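Local coordinates for protein AxyAgu115A (Amphibacillus xylanus NBRC 15112, PDB 6NPS) that is a family GH115 alpha-glucuronidase that probably cleaves glucuronic acid side groups from arabinoglucuronoxylan, at residues I35-K38 and V39-D42; H338-N342 and L343-P347; P429-W432 and E433-M437; L586-G589 and K590-Y593; T780-P783 and D784-V788. The protein carries 3 engineered substitutions. All coordinates share one frame; numbering follows the deposited sequence.

Overall arrangement
All five contacts are local, each within one unbroken run of chain, so they follow one another in series and none nests in or crosses another. Contact 1 lies on helix 30-47, between strands 20-23 and 53-54. Contact 2 shapes the loop that carries helix 317-338 into strand 348-351 of the eight-stranded parallel sheet, and contact 3 lies on helix 428-440, between strands 405-410 and 446-450 of that sheet. Contact 4 sits on the long helix 564-596, and contact 5 turns the chain into strand 786-788 of the C-terminal beta region. Contacts 2 and 5 are farthest apart, their centres about 67 Å from each other.

Contact 1: residues I35-K38 and V39-D42; sequences IANK and VMHD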
loop_
_atom_site.group_PDB
_atom_site.type_symbol
_atom_site.label_atom_id
_atom_site.label_comp_id
_atom_site.label_asym_id
_atom_site.label_seq_id
_atom_site.Cartn_x
_atom_site.Cartn_y
_atom_site.Cartn_z
ATOM N N ILE A 35 -19.313 -57.063 -8.641
ATOM C CA ILE A 35 -17.983 -56.644 -9.097
ATOM C C ILE A 35 -17.590 -57.436 -10.353
ATOM O O ILE A 35 -17.034 -56.887 -11.308
ATOM C CB ILE A 35 -16.968 -56.823 -7.950
ATOM C CG1 ILE A 35 -17.296 -55.889 -6.770
ATOM C CG2 ILE A 35 -15.531 -56.659 -8.443
ATOM C CD1 ILE A 35 -17.134 -54.430 -7.107
ATOM N N ALA A 36 -17.902 -58.745 -10.375
ATOM C CA ALA A 36 -17.633 -59.576 -11.552
ATOM C C ALA A 36 -18.309 -59.014 -12.805
ATOM O O ALA A 36 -17.700 -58.990 -13.890
ATOM C CB ALA A 36 -18.090 -61.014 -11.288
ATOM N N ASN A 37 -19.551 -58.513 -12.670
ATOM C CA ASN A 37 -20.202 -57.830 -13.799
ATOM C C ASN A 37 -19.478 -56.554 -14.220
ATOM O O ASN A 37 -19.462 -56.217 -15.412
ATOM C CB ASN A 37 -21.648 -57.509 -13.456
ATOM C CG ASN A 37 -22.509 -58.738 -13.456
ATOM O OD1 ASN A 37 -22.240 -59.702 -14.189
ATOM N ND2 ASN A 37 -23.540 -58.739 -12.611
ATOM N N LYS A 38 -18.900 -55.809 -13.274
ATOM C CA LYS A 38 -18.103 -54.651 -13.655
ATOM C C LYS A 38 -16.869 -55.075 -14.434
ATOM O O LYS A 38 -16.486 -54.422 -15.409
ATOM C CB LYS A 38 -17.706 -53.870 -12.412
ATOM C CG LYS A 38 -18.927 -53.282 -11.679
ATOM C CD LYS A 38 -18.495 -52.228 -10.675
ATOM C CE LYS A 38 -19.678 -51.657 -9.883
ATOM N NZ LYS A 38 -20.678 -50.950 -10.736
ATOM N N VAL A 39 -16.230 -56.173 -14.016
ATOM C CA VAL A 39 -15.045 -56.627 -14.731
ATOM C C VAL A 39 -15.407 -57.136 -16.133
ATOM O O VAL A 39 -14.624 -56.963 -17.083
ATOM C CB VAL A 39 -14.311 -57.671 -13.867
ATOM C CG1 VAL A 39 -13.212 -58.327 -14.655
ATOM C CG2 VAL A 39 -13.736 -56.984 -12.618
ATOM N N MET A 40 -16.577 -57.755 -16.297
ATOM C CA MET A 40 -17.045 -58.127 -17.633
ATOM C C MET A 40 -17.219 -56.904 -18.505
ATOM O O MET A 40 -16.980 -56.959 -19.722
ATOM C CB MET A 40 -18.363 -58.888 -17.569
ATOM C CG MET A 40 -18.233 -60.257 -16.916
ATOM S SD MET A 40 -19.668 -61.331 -17.166
ATOM C CE MET A 40 -20.967 -60.110 -17.405
ATOM N N HIS A 41 -17.653 -55.792 -17.913
ATOM C CA HIS A 41 -17.721 -54.578 -18.709
ATOM C C HIS A 41 -16.318 -54.102 -19.094
ATOM O O HIS A 41 -16.114 -53.641 -20.215
ATOM C CB HIS A 41 -18.502 -53.487 -17.976
ATOM C CG HIS A 41 -18.678 -52.264 -18.806
ATOM N ND1 HIS A 41 -17.904 -51.135 -18.635
ATOM C CD2 HIS A 41 -19.462 -52.027 -19.886
ATOM C CE1 HIS A 41 -18.236 -50.236 -19.548
ATOM N NE2 HIS A 41 -19.181 -50.752 -20.316
ATOM N N ASP A 42 -15.333 -54.246 -18.195
ATOM C CA ASP A 42 -13.945 -53.941 -18.544
ATOM C C ASP A 42 -13.453 -54.820 -19.703
ATOM O O ASP A 42 -12.763 -54.335 -20.610
ATOM C CB ASP A 42 -13.043 -54.103 -17.314
ATOM C CG ASP A 42 -13.424 -53.158 -16.136
ATOM O OD1 ASP A 42 -14.284 -52.255 -16.294
ATOM O OD2 ASP A 42 -12.861 -53.343 -15.032
#
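Met40 and Asn37 run side by side on one flank of helix 30-47, and the methyl CE of Met40 ends 3.5 Å from OD1 of Asn37. The thioether chain gets there with CG anti to its own carbonyl carbon (chi1 -67°), which lays CG over the previous turn, 3.3 Å from O of Ala36. A long, flexible methionine can thus lie along the helix wall beside a short amide. On another flank the branch CG2 of Val39 rests 3.5 Å from O of Ile35, while the carboxylate carbon CG of Asp42 folds back to 3.4 Å from O of Lys38. His41, with CG anti to the backbone N (chi1 -176°), leaves only its CB close to the preceding turn, 3.4 Å from O of Lys38, and carries its imidazole away toward solvent.

Underneath runs the regular i to i+4 pattern of an alpha-helix, in which Val39 N bonds Ile35 O at 2.9 Å and Asp42 N bonds Lys38 O at 3.0 Å. This helix is the crossover of a beta-alpha-beta unit, linking strand 20-23 to strand 53-54, and its small and branched residues Ile35, Ala36 and Val39 are buried. Ile35 and Val39, one turn apart, form an apolar strip against helix 120-133, where both touch Phe128.

The charged residues find partners beyond the helix. Lys38 reaches out to a salt bridge with Asp199, its side chain also touching Tyr238. Asp42 is buried, and a carboxylate suits that place because OD2 pairs with Arg207, which would be expected to offset the nearby carbonyl oxygen of Lys38.

Contact 2: residues H338-N342 and L343-P347; sequences HVNPN and LKEVP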
loop_
_atom_site.group_PDB
_atom_site.type_symbol
_atom_site.label_atom_id
_atom_site.label_comp_id
_atom_site.label_asym_id
_atom_site.label_seq_id
_atom_site.Cartn_x
_atom_site.Cartn_y
_atom_site.Cartn_z
ATOM N N HIS A 338 -26.626 -53.729 22.104
ATOM C CA HIS A 338 -27.387 -53.657 20.871
ATOM C C HIS A 338 -26.604 -53.984 19.613
ATOM O O HIS A 338 -27.185 -53.931 18.526
ATOM C CB HIS A 338 -27.990 -52.260 20.724
ATOM C CG HIS A 338 -28.815 -51.857 21.903
ATOM N ND1 HIS A 338 -29.890 -52.607 22.339
ATOM C CD2 HIS A 338 -28.701 -50.817 22.763
ATOM C CE1 HIS A 338 -30.412 -52.037 23.412
ATOM N NE2 HIS A 338 -29.714 -50.948 23.687
ATOM N N VAL A 339 -25.313 -54.294 19.714
ATOM C CA VAL A 339 -24.501 -54.610 18.541
ATOM C C VAL A 339 -23.889 -55.990 18.728
ATOM O O VAL A 339 -24.132 -56.893 17.924
ATOM C CB VAL A 339 -23.404 -53.564 18.294
ATOM C CG1 VAL A 339 -22.483 -54.018 17.120
ATOM C CG2 VAL A 339 -24.027 -52.199 17.955
ATOM N N ASN A 340 -23.113 -56.168 19.804
ATOM C CA ASN A 340 -22.433 -57.436 20.050
ATOM C C ASN A 340 -21.954 -57.486 21.487
ATOM O O ASN A 340 -21.203 -56.594 21.908
ATOM C CB ASN A 340 -21.254 -57.593 19.090
ATOM C CG ASN A 340 -20.538 -58.934 19.203
ATOM O OD1 ASN A 340 -20.512 -59.587 20.245
ATOM N ND2 ASN A 340 -19.895 -59.317 18.109
ATOM N N PRO A 341 -22.350 -58.511 22.258
ATOM C CA PRO A 341 -21.905 -58.601 23.662
ATOM C C PRO A 341 -20.385 -58.653 23.862
ATOM O O PRO A 341 -19.935 -58.359 24.978
ATOM C CB PRO A 341 -22.546 -59.907 24.145
ATOM C CG PRO A 341 -23.670 -60.137 23.221
ATOM C CD PRO A 341 -23.273 -59.606 21.899
ATOM N N ASN A 342 -19.646 -59.060 22.835
ATOM C CA ASN A 342 -18.193 -59.142 22.904
ATOM C C ASN A 342 -17.583 -57.877 22.326
ATOM O O ASN A 342 -17.342 -57.780 21.123
ATOM C CB ASN A 342 -17.685 -60.370 22.148
ATOM C CG ASN A 342 -16.268 -60.746 22.533
ATOM O OD1 ASN A 342 -15.594 -60.015 23.259
ATOM N ND2 ASN A 342 -15.807 -61.892 22.046
ATOM N N LEU A 343 -17.335 -56.906 23.197
ATOM C CA LEU A 343 -16.779 -55.616 22.779
ATOM C C LEU A 343 -15.528 -55.761 21.909
ATOM O O LEU A 343 -15.335 -54.987 20.967
ATOM C CB LEU A 343 -16.492 -54.806 24.030
ATOM C CG LEU A 343 -16.801 -53.314 24.068
ATOM C CD1 LEU A 343 -18.065 -52.992 23.246
ATOM C CD2 LEU A 343 -16.923 -52.885 25.541
ATOM N N LYS A 344 -14.664 -56.744 22.196
ATOM C CA LYS A 344 -13.454 -56.896 21.390
ATOM C C LYS A 344 -13.756 -57.236 19.935
ATOM O O LYS A 344 -12.910 -56.998 19.067
ATOM C CB LYS A 344 -12.544 -57.973 21.985
ATOM C CG LYS A 344 -11.890 -57.558 23.279
ATOM C CD LYS A 344 -10.766 -58.501 23.692
ATOM C CE LYS A 344 -10.176 -58.080 25.040
ATOM N NZ LYS A 344 -9.161 -59.042 25.567
ATOM N N GLU A 345 -14.931 -57.783 19.642
ATOM C CA GLU A 345 -15.301 -58.057 18.263
ATOM C C GLU A 345 -15.900 -56.849 17.555
ATOM O O GLU A 345 -16.268 -56.968 16.379
ATOM C CB GLU A 345 -16.295 -59.218 18.203
ATOM C CG GLU A 345 -15.688 -60.557 18.596
ATOM C CD GLU A 345 -16.552 -61.740 18.181
ATOM O OE1 GLU A 345 -16.239 -62.361 17.139
ATOM O OE2 GLU A 345 -17.541 -62.044 18.892
ATOM N N VAL A 346 -16.004 -55.696 18.210
ATOM C CA VAL A 346 -16.657 -54.561 17.570
ATOM C C VAL A 346 -15.605 -53.496 17.277
ATOM O O VAL A 346 -15.081 -52.865 18.209
ATOM C CB VAL A 346 -17.794 -53.992 18.429
ATOM C CG1 VAL A 346 -18.492 -52.892 17.650
ATOM C CG2 VAL A 346 -18.741 -55.115 18.780
ATOM N N PRO A 347 -15.303 -53.220 16.012
ATOM C CA PRO A 347 -14.331 -52.152 15.700
ATOM C C PRO A 347 -14.878 -50.793 16.126
ATOM O O PRO A 347 -15.989 -50.395 15.749
ATOM C CB PRO A 347 -14.165 -52.240 14.176
ATOM C CG PRO A 347 -14.692 -53.604 13.797
ATOM C CD PRO A 347 -15.800 -53.909 14.812
#
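Val346 is the tightly packed part of this turn: its branch CG2 presses on CB of Asn340 at 3.5 Å, and its other branch, CG1, meets CG1 of Val339 at 4.2 Å, the two valines meeting at a slant. Branched, compact residues suit this inner side, where Val346 also touches Ile335 of helix 317-338 and Leu343 lies against the same helix.

One asparagine side chain and two backbone carbonyls fold the chain. OD1 of Asn340 accepts from the backbone N of Asn342 at 2.8 Å, an Asx turn, with the donor standing 37° out of the amide carbonyl plane. Next, O of Asn342 receives N of Glu345 at 2.8 Å, and O of Leu343 receives N of Val346 at 2.9 Å, around the short 3-10 segment 343-345. Pro341 stiffens the corner.

The outer side is looser. Glu345 crosses Asn342 at about a right angle, and its OE2 stays 3.6 Å from ND2 of Asn342. ND2 of Asn340 lies about equally near CB (3.6 Å) and OE2 (3.7 Å) of Glu345, its amide turned 70° from the carboxylate. Exposed Lys344 extends away.

The loop leads from helix 317-338 into strand 348-351 of the TIM-barrel-clan domain. Its chemistry implies a turn set by hydrogen bonds to backbone N-H groups and packed on its inner side by Val346, with Val339 touching more lightly, while the amides and carboxylate outside meet without a hydrogen bond between them.

Contact 3: residues P429-W432 and E433-M437; sequences PKIW and EQMTM
Thr436 grips the carbonyl of Trp432 twice: its hydroxyl OG1 donates to Trp432 O at 2.7 Å and its backbone N at 2.9 Å, the two donors arriving from opposite faces of the carbonyl plane. The hydroxyl can turn back because OG1 sits between the backbone N and the carbonyl carbon (chi1 59°). This also sets the methyl CG2 over the indole as a CH-pi contact, 3.6 Å from the centroid of the five-membered ring and 14° off its normal. A threonine suits the place, one branch polar and the other apolar.

Beside it NE2 of Gln434 donates to OE1 of Glu433; the 2.5 Å is unusually short and doubtful as a length. OE1 lies near the Gln434 amide plane but is approached from out of the carboxylate plane. Helix 428-440 is the crossover between parallel strands 405-410 and 446-450 of the TIM-barrel-clan domain, and this flank faces the C-terminal beta region: OE2 of Glu433 forms a salt bridge with Lys831, and Lys430 bonds Gln867.

The stems of Lys430 and Gln434 lie side by side, CE of Lys430 3.9 Å from CG of Gln434. CG2 of Ile431 meets CG of Met435 at 4.2 Å, and that methionine bends onward to Met407 and Phe464.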
loop_
_atom_site.group_PDB
_atom_site.type_symbol
_atom_site.label_atom_id
_atom_site.label_comp_id
_atom_site.label_asym_id
_atom_site.label_seq_id
_atom_site.Cartn_x
_atom_site.Cartn_y
_atom_site.Cartn_z
ATOM N N PRO A 429 5.995 -36.125 -2.642
ATOM C CA PRO A 429 7.114 -36.245 -1.688
ATOM C C PRO A 429 6.753 -35.906 -0.272
ATOM O O PRO A 429 7.247 -36.546 0.667
ATOM C CB PRO A 429 8.153 -35.242 -2.249
ATOM C CG PRO A 429 7.908 -35.305 -3.737
ATOM C CD PRO A 429 6.402 -35.392 -3.870
ATOM N N LYS A 430 5.919 -34.878 -0.086
ATOM C CA LYS A 430 5.467 -34.511 1.242
ATOM C C LYS A 430 4.548 -35.580 1.830
ATOM O O LYS A 430 4.680 -35.960 3.007
ATOM C CB LYS A 430 4.745 -33.171 1.164
ATOM C CG LYS A 430 4.006 -32.741 2.440
ATOM C CD LYS A 430 4.936 -32.176 3.464
ATOM C CE LYS A 430 4.146 -31.595 4.664
ATOM N NZ LYS A 430 3.763 -30.163 4.507
ATOM N N ILE A 431 3.602 -36.065 1.029
ATOM C CA ILE A 431 2.710 -37.135 1.501
ATOM C C ILE A 431 3.516 -38.350 1.910
ATOM O O ILE A 431 3.231 -38.983 2.941
ATOM C CB ILE A 431 1.667 -37.508 0.429
ATOM C CG1 ILE A 431 0.797 -36.303 0.096
ATOM C CG2 ILE A 431 0.746 -38.634 0.919
ATOM C CD1 ILE A 431 -0.019 -36.517 -1.200
ATOM N N TRP A 432 4.503 -38.741 1.072
ATOM C CA TRP A 432 5.329 -39.896 1.403
ATOM C C TRP A 432 6.054 -39.672 2.724
ATOM O O TRP A 432 6.061 -40.547 3.596
ATOM C CB TRP A 432 6.325 -40.195 0.270
ATOM C CG TRP A 432 7.254 -41.320 0.573
ATOM C CD1 TRP A 432 7.081 -42.627 0.224
ATOM C CD2 TRP A 432 8.480 -41.258 1.310
ATOM N NE1 TRP A 432 8.118 -43.377 0.687
ATOM C CE2 TRP A 432 9.004 -42.563 1.345
ATOM C CE3 TRP A 432 9.195 -40.228 1.928
ATOM C CZ2 TRP A 432 10.201 -42.873 1.991
ATOM C CZ3 TRP A 432 10.389 -40.542 2.570
ATOM C CH2 TRP A 432 10.881 -41.843 2.584
ATOM N N GLU A 433 6.656 -38.487 2.899
ATOM C CA GLU A 433 7.444 -38.241 4.103
ATOM C C GLU A 433 6.566 -38.280 5.355
ATOM O O GLU A 433 6.960 -38.820 6.389
ATOM C CB GLU A 433 8.158 -36.891 3.991
ATOM C CG GLU A 433 9.114 -36.587 5.136
ATOM C CD GLU A 433 8.507 -35.602 6.139
ATOM O OE1 GLU A 433 7.550 -34.882 5.757
ATOM O OE2 GLU A 433 8.987 -35.540 7.296
ATOM N N GLN A 434 5.412 -37.647 5.301
ATOM C CA GLN A 434 4.559 -37.613 6.488
ATOM C C GLN A 434 3.944 -38.987 6.761
ATOM O O GLN A 434 3.948 -39.473 7.904
ATOM C CB GLN A 434 3.467 -36.555 6.303
ATOM C CG GLN A 434 3.976 -35.129 6.224
ATOM C CD GLN A 434 4.563 -34.676 7.540
ATOM O OE1 GLN A 434 3.882 -34.621 8.545
ATOM N NE2 GLN A 434 5.853 -34.359 7.538
ATOM N N MET A 435 3.347 -39.611 5.739
ATOM C CA MET A 435 2.645 -40.869 6.007
ATOM C C MET A 435 3.601 -42.016 6.283
ATOM O O MET A 435 3.260 -42.897 7.072
ATOM C CB MET A 435 1.701 -41.234 4.851
ATOM C CG MET A 435 0.430 -40.331 4.753
ATOM S SD MET A 435 -0.419 -39.977 6.305
ATOM C CE MET A 435 -1.044 -41.648 6.764
ATOM N N THR A 436 4.831 -42.024 5.710
ATOM C CA THR A 436 5.751 -43.068 6.150
ATOM C C THR A 436 6.228 -42.836 7.571
ATOM O O THR A 436 6.489 -43.804 8.292
ATOM C CB THR A 436 6.972 -43.213 5.228
ATOM O OG1 THR A 436 7.700 -41.966 5.164
ATOM C CG2 THR A 436 6.514 -43.628 3.834
ATOM N N MET A 437 6.373 -41.578 7.989
ATOM C CA MET A 437 6.722 -41.336 9.382
ATOM C C MET A 437 5.630 -41.846 10.329
ATOM O O MET A 437 5.929 -42.407 11.397
ATOM C CB MET A 437 6.953 -39.853 9.597
ATOM C CG MET A 437 7.562 -39.564 10.926
ATOM S SD MET A 437 7.965 -37.827 11.018
ATOM C CE MET A 437 8.708 -37.726 12.631
#

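Contact 4: residues L586-G589 and K590-Y593; sequences LLNG and KNKY
Backbone bonds of the i to i+4 kind join 586-589 to 590-593 within helix 564-596, including Asn591 N to Leu587 O at 2.8 Å and Lys592 N to Asn588 O at 2.9 Å. The side chains of Asn588 and Asn591 cross at a slant, their amides nearly in one plane (21° apart), with ND2 of Asn588 3.6 Å from OD1 of Asn591. The stronger partners lie outside the helix: ND2 of Asn588 donates to Val654 O, and ND2 of Asn591 to Ser656 O and Ala602 O. Buried asparagines suit this flank because their short amides can meet adjoining backbone carbonyls.

Gly589 adds no side chain. CB of Tyr593 lies 3.4 Å from Gly589 O. Lys590 starts with CG anti to its carbonyl carbon (chi1 -65°), which brings CG 3.7 Å from O of Leu586 before the chain bends away to a salt bridge with Asp539 and a hydrogen bond to a glycerol probably from the crystallisation liquor. NZ of Lys592 forms a salt bridge with Asp528. Leu586 and Leu587 pack on helices 537-558 and 601-629 respectively.

Apolar contacts join this helix to two neighbours, while amides and ammonium groups, paired with carbonyls and carboxylates beyond it, add directional links.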
loop_
_atom_site.group_PDB
_atom_site.type_symbol
_atom_site.label_atom_id
_atom_site.label_comp_id
_atom_site.label_asym_id
_atom_site.label_seq_id
_atom_site.Cartn_x
_atom_site.Cartn_y
_atom_site.Cartn_z
ATOM N N LEU A 586 1.444 -13.406 -9.914
ATOM C CA LEU A 586 2.826 -13.016 -10.121
ATOM C C LEU A 586 2.921 -11.828 -11.079
ATOM O O LEU A 586 3.676 -10.887 -10.820
ATOM C CB LEU A 586 3.628 -14.202 -10.650
ATOM C CG LEU A 586 3.791 -15.346 -9.647
ATOM C CD1 LEU A 586 4.353 -16.544 -10.391
ATOM C CD2 LEU A 586 4.693 -14.949 -8.552
ATOM N N LEU A 587 2.158 -11.855 -12.181
ATOM C CA LEU A 587 2.078 -10.684 -13.069
ATOM C C LEU A 587 1.497 -9.468 -12.366
ATOM O O LEU A 587 1.887 -8.325 -12.652
ATOM C CB LEU A 587 1.237 -11.025 -14.320
ATOM C CG LEU A 587 1.865 -12.038 -15.267
ATOM C CD1 LEU A 587 0.826 -12.469 -16.255
ATOM C CD2 LEU A 587 3.128 -11.424 -16.073
ATOM N N ASN A 588 0.489 -9.671 -11.502
ATOM C CA ASN A 588 -0.068 -8.556 -10.751
ATOM C C ASN A 588 1.000 -7.921 -9.857
ATOM O O ASN A 588 1.028 -6.689 -9.681
ATOM C CB ASN A 588 -1.287 -9.056 -9.927
ATOM C CG ASN A 588 -2.045 -7.944 -9.207
ATOM O OD1 ASN A 588 -2.672 -8.202 -8.171
ATOM N ND2 ASN A 588 -2.048 -6.732 -9.763
ATOM N N GLY A 589 1.858 -8.744 -9.257
ATOM C CA GLY A 589 2.978 -8.203 -8.496
ATOM C C GLY A 589 3.922 -7.356 -9.348
ATOM O O GLY A 589 4.331 -6.275 -8.931
ATOM N N LYS A 590 4.259 -7.819 -10.552
ATOM C CA LYS A 590 5.091 -6.991 -11.438
ATOM C C LYS A 590 4.363 -5.720 -11.851
ATOM O O LYS A 590 4.973 -4.641 -11.888
ATOM C CB LYS A 590 5.503 -7.785 -12.671
ATOM C CG LYS A 590 6.430 -8.979 -12.364
ATOM C CD LYS A 590 6.717 -9.774 -13.655
ATOM C CE LYS A 590 7.327 -8.871 -14.655
ATOM N NZ LYS A 590 8.547 -9.514 -15.157
ATOM N N ASN A 591 3.046 -5.827 -12.114
ATOM C CA ASN A 591 2.239 -4.679 -12.522
ATOM C C ASN A 591 2.249 -3.605 -11.451
ATOM O O ASN A 591 2.516 -2.424 -11.722
ATOM C CB ASN A 591 0.800 -5.144 -12.809
ATOM C CG ASN A 591 -0.214 -3.993 -12.775
ATOM O OD1 ASN A 591 -1.083 -3.943 -11.883
ATOM N ND2 ASN A 591 -0.097 -3.052 -13.728
ATOM N N LYS A 592 1.942 -4.003 -10.222
ATOM C CA LYS A 592 1.914 -3.070 -9.107
ATOM C C LYS A 592 3.276 -2.418 -8.885
ATOM O O LYS A 592 3.356 -1.226 -8.598
ATOM C CB LYS A 592 1.479 -3.820 -7.855
ATOM C CG LYS A 592 1.388 -3.012 -6.575
ATOM C CD LYS A 592 0.842 -3.925 -5.447
ATOM C CE LYS A 592 0.816 -3.250 -4.080
ATOM N NZ LYS A 592 1.984 -3.644 -3.250
ATOM N N TYR A 593 4.351 -3.205 -8.942
ATOM C CA TYR A 593 5.689 -2.680 -8.670
ATOM C C TYR A 593 6.114 -1.686 -9.753
ATOM O O TYR A 593 6.687 -0.626 -9.457
ATOM C CB TYR A 593 6.679 -3.853 -8.579
ATOM C CG TYR A 593 8.137 -3.465 -8.398
ATOM C CD1 TYR A 593 8.699 -3.348 -7.124
ATOM C CD2 TYR A 593 8.944 -3.204 -9.495
ATOM C CE1 TYR A 593 10.055 -3.011 -6.954
ATOM C CE2 TYR A 593 10.298 -2.847 -9.339
ATOM C CZ TYR A 593 10.838 -2.750 -8.060
ATOM O OH TYR A 593 12.164 -2.395 -7.900
#

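Contact 5: residues T780-P783 and D784-V788; sequences TNYP and DMTFV
Two hydrogen bonds from Thr786 converge on the carbonyl of Pro783: the hydroxyl OG1 donates to Pro783 O at 2.7 Å and the backbone N at 3.3 Å. Both come from the same face of the carbonyl plane. The hydroxyl reaches it with OG1 anti to the carbonyl carbon of Thr786 (chi1 -56°), beside the backbone N, so that the two donors sit next to each other. The rigid ring of Pro783 also puts CD 3.5 Å from OG1 of Thr786.

The backbone bond closes a type II beta turn from Pro783 to Thr786. Asp784 takes the extended second position, and Met785 holds the third with positive phi (71°). The turn leads into strand 786-788, which belongs to the family's C-terminal domain region; this strand runs parallel to strand 847-854, while Met785 and Thr786 also pair through their backbones with Val966 near the C terminus.

Van der Waals contacts line the inside of the bend. Tyr782 and Thr786 cross at about a right angle, CB of Tyr782 lying 3.9 Å from CB of Thr786. The methyl CG2 of Thr786 comes obliquely to the tyrosine ring, 4.2 Å from CG of Tyr782. Farther along, CD2 of Tyr782 only just meets CG2 of Val788, at 4.5 Å. Tyr782 and Thr786 both rest on Val853.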
loop_
_atom_site.group_PDB
_atom_site.type_symbol
_atom_site.label_atom_id
_atom_site.label_comp_id
_atom_site.label_asym_id
_atom_site.label_seq_id
_atom_site.Cartn_x
_atom_site.Cartn_y
_atom_site.Cartn_z
ATOM N N THR A 780 40.262 -22.706 -5.855
ATOM C CA THR A 780 40.774 -24.070 -5.953
ATOM C C THR A 780 41.518 -24.523 -4.690
ATOM O O THR A 780 41.616 -25.732 -4.450
ATOM C CB THR A 780 41.714 -24.187 -7.179
ATOM O OG1 THR A 780 43.002 -23.634 -6.871
ATOM C CG2 THR A 780 41.164 -23.443 -8.390
ATOM N N ASN A 781 42.043 -23.586 -3.880
ATOM C CA ASN A 781 42.803 -23.884 -2.663
ATOM C C ASN A 781 41.952 -24.451 -1.525
ATOM O O ASN A 781 42.517 -24.899 -0.521
ATOM C CB ASN A 781 43.530 -22.623 -2.166
ATOM C CG ASN A 781 42.606 -21.405 -2.054
ATOM O OD1 ASN A 781 42.070 -20.907 -3.053
ATOM N ND2 ASN A 781 42.427 -20.916 -0.835
ATOM N N TYR A 782 40.623 -24.429 -1.640
ATOM C CA TYR A 782 39.700 -25.060 -0.708
ATOM C C TYR A 782 39.129 -26.335 -1.314
ATOM O O TYR A 782 39.103 -26.498 -2.536
ATOM C CB TYR A 782 38.542 -24.124 -0.348
ATOM C CG TYR A 782 38.969 -22.839 0.299
ATOM C CD1 TYR A 782 39.574 -22.827 1.552
ATOM C CD2 TYR A 782 38.771 -21.626 -0.344
ATOM C CE1 TYR A 782 39.971 -21.634 2.148
ATOM C CE2 TYR A 782 39.168 -20.423 0.239
ATOM C CZ TYR A 782 39.756 -20.433 1.483
ATOM O OH TYR A 782 40.134 -19.234 2.037
ATOM N N PRO A 783 38.658 -27.263 -0.486
ATOM C CA PRO A 783 38.040 -28.487 -1.018
ATOM C C PRO A 783 36.706 -28.221 -1.713
ATOM O O PRO A 783 36.054 -27.185 -1.527
ATOM C CB PRO A 783 37.831 -29.352 0.234
ATOM C CG PRO A 783 38.662 -28.715 1.312
ATOM C CD PRO A 783 38.718 -27.263 0.986
ATOM N N ASP A 784 36.290 -29.201 -2.518
ATOM C CA ASP A 784 34.985 -29.120 -3.150
ATOM C C ASP A 784 33.914 -28.953 -2.079
ATOM O O ASP A 784 34.090 -29.363 -0.928
ATOM C CB ASP A 784 34.707 -30.363 -4.005
ATOM C CG ASP A 784 35.237 -30.222 -5.439
ATOM O OD1 ASP A 784 35.634 -31.238 -6.053
ATOM O OD2 ASP A 784 35.271 -29.084 -5.951
ATOM N N MET A 785 32.825 -28.281 -2.459
ATOM C CA MET A 785 31.675 -27.977 -1.613
ATOM C C MET A 785 31.973 -26.930 -0.545
ATOM O O MET A 785 31.155 -26.742 0.355
ATOM C CB MET A 785 31.102 -29.244 -0.953
ATOM C CG MET A 785 30.917 -30.407 -1.929
ATOM S SD MET A 785 29.842 -29.965 -3.326
ATOM C CE MET A 785 28.315 -29.753 -2.440
ATOM N N THR A 786 33.079 -26.193 -0.649
ATOM C CA THR A 786 33.303 -25.068 0.253
ATOM C C THR A 786 32.549 -23.832 -0.232
ATOM O O THR A 786 32.823 -23.323 -1.329
ATOM C CB THR A 786 34.782 -24.742 0.349
ATOM O OG1 THR A 786 35.479 -25.913 0.766
ATOM C CG2 THR A 786 34.995 -23.616 1.357
ATOM N N PHE A 787 31.635 -23.326 0.595
ATOM C CA PHE A 787 30.935 -22.093 0.271
ATOM C C PHE A 787 31.825 -20.901 0.602
ATOM O O PHE A 787 32.517 -20.887 1.625
ATOM C CB PHE A 787 29.598 -22.030 1.018
ATOM C CG PHE A 787 28.551 -22.925 0.417
ATOM C CD1 PHE A 787 28.526 -24.280 0.708
ATOM C CD2 PHE A 787 27.614 -22.419 -0.482
ATOM C CE1 PHE A 787 27.604 -25.108 0.122
ATOM C CE2 PHE A 787 26.685 -23.232 -1.070
ATOM C CZ PHE A 787 26.671 -24.591 -0.763
ATOM N N VAL A 788 31.856 -19.912 -0.282
ATOM C CA VAL A 788 32.777 -18.782 -0.108
ATOM C C VAL A 788 31.942 -17.507 -0.077
ATOM O O VAL A 788 31.245 -17.204 -1.050
ATOM C CB VAL A 788 33.842 -18.708 -1.215
ATOM C CG1 VAL A 788 34.756 -17.478 -0.982
ATOM C CG2 VAL A 788 34.735 -19.951 -1.227
#